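Long-range contact in type I modular polyketide synthase (Streptomyces albus subsp. albus, PDB 6IYT), which probably loads an acyl extender unit, likely ethylmalonyl from its coenzyme A thioester, during assembly of the polyketide salinomycin: residues A82-V93 / W439-T448. Residues are numbered along the deposited sequence; the frame is centred on the assembly and turned at random.
Sequences AATRAAFEHRAV and WTRGVALDWT
In the small antiparallel sheet that matches the linker between ketosynthase and acyltransferase in related synthases, Arg91 on the middle strand lies across the indole of Trp439 of helix 428-439. The contact thus joins this three-stranded sheet to the end of that helix and the loop that follows it. The arginine chain is extended from CG to NE and crosses the tryptophan at about a right angle. Its CD sits over the middle of the six-membered ring, 3.7 Å from that centroid, a CH-pi contact, while the guanidinium lies over the five-membered ring in a cation-pi stack, its plane 27° from the indole. With CG anti to the backbone N (chi1 176°), Trp439 sends its indole out between Arg91 and Trp447, whose NE1 meets the opposite face near the rim.

Two carbonyls fix the guanidinium. Arg91 NE donates to Phe88 O at 2.8 Å, nearly straight and in the guanidinium plane, and Arg91 NH1 donates to Trp439 O, also at 2.8 Å but more bent (154°). That same oxygen accepts Gly442 N in the Schellman motif closing the helix, the two donors arriving from opposite faces of the carbonyl plane. Ala87 CB lies above the rim of one guanidinium face and also packs 4.0 Å from Trp439 CZ2.

Beyond the stack, Val93 CG2 meets Trp439 CE3 at 3.8 Å and more loosely Trp447 CZ2. Thr440 turns its methyl CG2 to Arg91 CB, while its OG1 bonds back to Ala436 O. Farther along, Ala82 CB on helix 74-84 rests on Trp447 CB at 3.8 Å.

Arg91 is buried, and the indole face and two carbonyl oxygens probably help offset the cost of enclosing its charge; because Trp439 O also accepts the Gly442 N-H, the arginine is joined to the helix end.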
loop_
_atom_site.group_PDB
_atom_site.type_symbol
_atom_site.label_atom_id
_atom_site.label_comp_id
_atom_site.label_asym_id
_atom_site.label_seq_id
_atom_site.Cartn_x
_atom_site.Cartn_y
_atom_site.Cartn_z
ATOM N N ALA A 82 26.180 -3.562 -0.917
ATOM C CA ALA A 82 25.168 -3.229 -1.920
ATOM C C ALA A 82 25.791 -3.010 -3.300
ATOM O O ALA A 82 25.173 -3.301 -4.306
ATOM C CB ALA A 82 24.383 -1.997 -1.488
ATOM N N ALA A 83 26.999 -2.454 -3.348
ATOM C CA ALA A 83 27.547 -2.011 -4.602
ATOM C C ALA A 83 28.382 -3.110 -5.264
ATOM O O ALA A 83 28.479 -3.150 -6.469
ATOM C CB ALA A 83 28.372 -0.743 -4.402
ATOM N N THR A 84 29.010 -3.975 -4.462
ATOM C CA THR A 84 30.174 -4.758 -4.942
ATOM C C THR A 84 29.901 -6.254 -4.968
ATOM O O THR A 84 30.705 -7.028 -5.482
ATOM C CB THR A 84 31.469 -4.486 -4.109
ATOM O OG1 THR A 84 31.402 -5.163 -2.844
ATOM C CG2 THR A 84 31.671 -2.993 -3.870
ATOM N N ARG A 85 28.756 -6.668 -4.446
ATOM C CA ARG A 85 28.410 -8.074 -4.441
ATOM C C ARG A 85 27.347 -8.336 -5.495
ATOM O O ARG A 85 26.398 -7.574 -5.619
ATOM C CB ARG A 85 27.897 -8.502 -3.059
ATOM C CG ARG A 85 28.960 -8.555 -1.978
ATOM C CD ARG A 85 29.945 -9.695 -2.206
ATOM N NE ARG A 85 30.374 -10.264 -0.935
ATOM C CZ ARG A 85 31.620 -10.264 -0.485
ATOM N NH1 ARG A 85 31.869 -10.704 0.746
ATOM N NH2 ARG A 85 32.620 -9.796 -1.252
ATOM N N ALA A 86 27.493 -9.442 -6.221
ATOM C CA ALA A 86 26.357 -10.068 -6.924
ATOM C C ALA A 86 25.234 -10.439 -5.948
ATOM O O ALA A 86 25.486 -11.000 -4.875
ATOM C CB ALA A 86 26.819 -11.308 -7.682
ATOM N N ALA A 87 23.994 -10.293 -6.405
ATOM C CA ALA A 87 22.850 -10.873 -5.707
ATOM C C ALA A 87 22.569 -12.301 -6.207
ATOM O O ALA A 87 21.842 -12.495 -7.189
ATOM C CB ALA A 87 21.626 -10.004 -5.894
ATOM N N PHE A 88 22.976 -13.285 -5.409
ATOM C CA PHE A 88 22.623 -14.667 -5.650
ATOM C C PHE A 88 21.256 -15.020 -5.013
ATOM O O PHE A 88 20.577 -14.152 -4.422
ATOM C CB PHE A 88 23.713 -15.570 -5.099
ATOM C CG PHE A 88 25.047 -15.367 -5.752
ATOM C CD1 PHE A 88 25.166 -15.399 -7.132
ATOM C CD2 PHE A 88 26.186 -15.146 -4.994
ATOM C CE1 PHE A 88 26.384 -15.113 -7.743
ATOM C CE2 PHE A 88 27.420 -14.947 -5.598
ATOM C CZ PHE A 88 27.515 -14.926 -6.977
ATOM N N GLU A 89 20.859 -16.285 -5.152
ATOM C CA GLU A 89 19.474 -16.722 -4.913
ATOM C C GLU A 89 19.016 -16.657 -3.439
ATOM O O GLU A 89 17.854 -16.305 -3.158
ATOM C CB GLU A 89 19.284 -18.153 -5.483
ATOM C CG GLU A 89 17.896 -18.768 -5.287
ATOM C CD GLU A 89 17.744 -20.173 -5.936
ATOM O OE1 GLU A 89 18.753 -20.878 -6.115
ATOM O OE2 GLU A 89 16.601 -20.596 -6.190
ATOM N N HIS A 90 19.872 -17.077 -2.510
ATOM C CA HIS A 90 19.519 -17.121 -1.093
ATOM C C HIS A 90 19.998 -15.824 -0.444
ATOM O O HIS A 90 21.199 -15.470 -0.540
ATOM C CB HIS A 90 20.192 -18.313 -0.403
ATOM C CG HIS A 90 19.666 -19.646 -0.847
ATOM N ND1 HIS A 90 18.887 -20.437 -0.033
ATOM C CD2 HIS A 90 19.680 -20.250 -2.058
ATOM C CE1 HIS A 90 18.510 -21.516 -0.704
ATOM N NE2 HIS A 90 18.967 -21.419 -1.936
ATOM N N ARG A 91 19.090 -15.135 0.237
ATOM C CA ARG A 91 19.319 -13.734 0.569
ATOM C C ARG A 91 18.942 -13.433 1.992
ATOM O O ARG A 91 18.020 -14.009 2.527
ATOM C CB ARG A 91 18.515 -12.848 -0.394
ATOM C CG ARG A 91 18.971 -12.948 -1.839
ATOM C CD ARG A 91 18.094 -12.113 -2.749
ATOM N NE ARG A 91 18.505 -12.271 -4.114
ATOM C CZ ARG A 91 18.096 -11.540 -5.145
ATOM N NH1 ARG A 91 17.130 -10.642 -5.010
ATOM N NH2 ARG A 91 18.535 -11.857 -6.387
ATOM N N ALA A 92 19.686 -12.527 2.612
ATOM C CA ALA A 92 19.329 -12.010 3.912
ATOM C C ALA A 92 19.657 -10.545 4.011
ATOM O O ALA A 92 20.597 -10.057 3.354
ATOM C CB ALA A 92 20.036 -12.777 5.011
ATOM N N VAL A 93 18.967 -9.865 4.924
ATOM C CA VAL A 93 19.273 -8.497 5.245
ATOM C C VAL A 93 19.321 -8.325 6.757
ATOM O O VAL A 93 18.414 -8.744 7.478
ATOM C CB VAL A 93 18.247 -7.557 4.656
ATOM C CG1 VAL A 93 18.561 -6.122 5.014
ATOM C CG2 VAL A 93 18.130 -7.776 3.140
ATOM N N TRP A 439 13.125 -7.809 -1.774
ATOM C CA TRP A 439 14.398 -8.170 -2.417
ATOM C C TRP A 439 14.776 -9.620 -2.105
ATOM O O TRP A 439 15.260 -10.343 -2.988
ATOM C CB TRP A 439 15.512 -7.235 -1.954
ATOM C CG TRP A 439 16.915 -7.583 -2.500
ATOM C CD1 TRP A 439 17.383 -7.399 -3.794
ATOM C CD2 TRP A 439 17.947 -8.262 -1.799
ATOM N NE1 TRP A 439 18.698 -7.803 -3.881
ATOM C CE2 TRP A 439 19.052 -8.380 -2.679
ATOM C CE3 TRP A 439 18.079 -8.733 -0.498
ATOM C CZ2 TRP A 439 20.245 -8.967 -2.286
ATOM C CZ3 TRP A 439 19.278 -9.316 -0.116
ATOM C CH2 TRP A 439 20.349 -9.395 -0.999
ATOM N N THR A 440 14.530 -10.064 -0.875
ATOM C CA THR A 440 14.908 -11.425 -0.520
ATOM C C THR A 440 14.059 -12.421 -1.267
ATOM O O THR A 440 14.456 -13.585 -1.404
ATOM C CB THR A 440 14.823 -11.727 0.985
ATOM O OG1 THR A 440 13.493 -11.482 1.443
ATOM C CG2 THR A 440 15.842 -10.895 1.776
ATOM N N ARG A 441 12.915 -11.970 -1.791
ATOM C CA ARG A 441 12.054 -12.826 -2.635
ATOM C C ARG A 441 12.284 -12.611 -4.127
ATOM O O ARG A 441 11.575 -13.194 -4.954
ATOM C CB ARG A 441 10.571 -12.595 -2.324
ATOM C CG ARG A 441 10.151 -12.990 -0.922
ATOM C CD ARG A 441 9.640 -14.416 -0.834
ATOM N NE ARG A 441 8.735 -14.784 -1.928
ATOM C CZ ARG A 441 7.412 -14.638 -1.904
ATOM N NH1 ARG A 441 6.813 -14.016 -0.899
ATOM N NH2 ARG A 441 6.713 -14.985 -2.960
ATOM N N GLY A 442 13.236 -11.747 -4.483
ATOM C CA GLY A 442 13.733 -11.699 -5.870
ATOM C C GLY A 442 13.446 -10.401 -6.607
ATOM O O GLY A 442 13.747 -10.273 -7.794
ATOM N N VAL A 443 12.871 -9.430 -5.912
ATOM C CA VAL A 443 12.557 -8.176 -6.515
ATOM C C VAL A 443 13.868 -7.430 -6.730
ATOM O O VAL A 443 14.658 -7.262 -5.787
ATOM C CB VAL A 443 11.610 -7.327 -5.637
ATOM C CG1 VAL A 443 11.512 -5.906 -6.173
ATOM C CG2 VAL A 443 10.228 -7.954 -5.574
ATOM N N ALA A 444 14.092 -6.985 -7.958
ATOM C CA ALA A 444 15.234 -6.129 -8.261
ATOM C C ALA A 444 15.084 -4.827 -7.488
ATOM O O ALA A 444 14.138 -4.110 -7.684
ATOM C CB ALA A 444 15.301 -5.849 -9.751
ATOM N N LEU A 445 16.097 -4.473 -6.712
ATOM C CA LEU A 445 16.008 -3.292 -5.857
ATOM C C LEU A 445 17.384 -2.631 -5.692
ATOM O O LEU A 445 18.372 -3.304 -5.407
ATOM C CB LEU A 445 15.456 -3.704 -4.478
ATOM C CG LEU A 445 14.869 -2.578 -3.631
ATOM C CD1 LEU A 445 13.659 -3.089 -2.819
ATOM C CD2 LEU A 445 15.935 -2.001 -2.704
ATOM N N ASP A 446 17.443 -1.317 -5.874
ATOM C CA ASP A 446 18.728 -0.634 -5.942
ATOM C C ASP A 446 19.145 -0.160 -4.578
ATOM O O ASP A 446 18.846 0.978 -4.173
ATOM C CB ASP A 446 18.662 0.528 -6.920
ATOM C CG ASP A 446 19.929 1.310 -6.959
ATOM O OD1 ASP A 446 20.953 0.799 -6.451
ATOM O OD2 ASP A 446 19.864 2.495 -7.333
ATOM N N TRP A 447 19.695 -1.086 -3.811
ATOM C CA TRP A 447 20.096 -0.835 -2.451
ATOM C C TRP A 447 21.127 0.275 -2.328
ATOM O O TRP A 447 21.221 0.917 -1.299
ATOM C CB TRP A 447 20.648 -2.093 -1.860
ATOM C CG TRP A 447 19.595 -3.096 -1.523
ATOM C CD1 TRP A 447 19.282 -4.196 -2.225
ATOM C CD2 TRP A 447 18.780 -3.111 -0.358
ATOM N NE1 TRP A 447 18.303 -4.895 -1.594
ATOM C CE2 TRP A 447 17.974 -4.253 -0.435
ATOM C CE3 TRP A 447 18.677 -2.294 0.760
ATOM C CZ2 TRP A 447 16.998 -4.539 0.506
ATOM C CZ3 TRP A 447 17.733 -2.603 1.718
ATOM C CH2 TRP A 447 16.955 -3.765 1.618
ATOM N N THR A 448 21.918 0.488 -3.367
ATOM C CA THR A 448 22.892 1.587 -3.350
ATOM C C THR A 448 22.212 2.947 -3.099
ATOM O O THR A 448 22.772 3.818 -2.427
ATOM C CB THR A 448 23.671 1.638 -4.662
ATOM O OG1 THR A 448 24.486 0.455 -4.766
ATOM C CG2 THR A 448 24.532 2.877 -4.727
#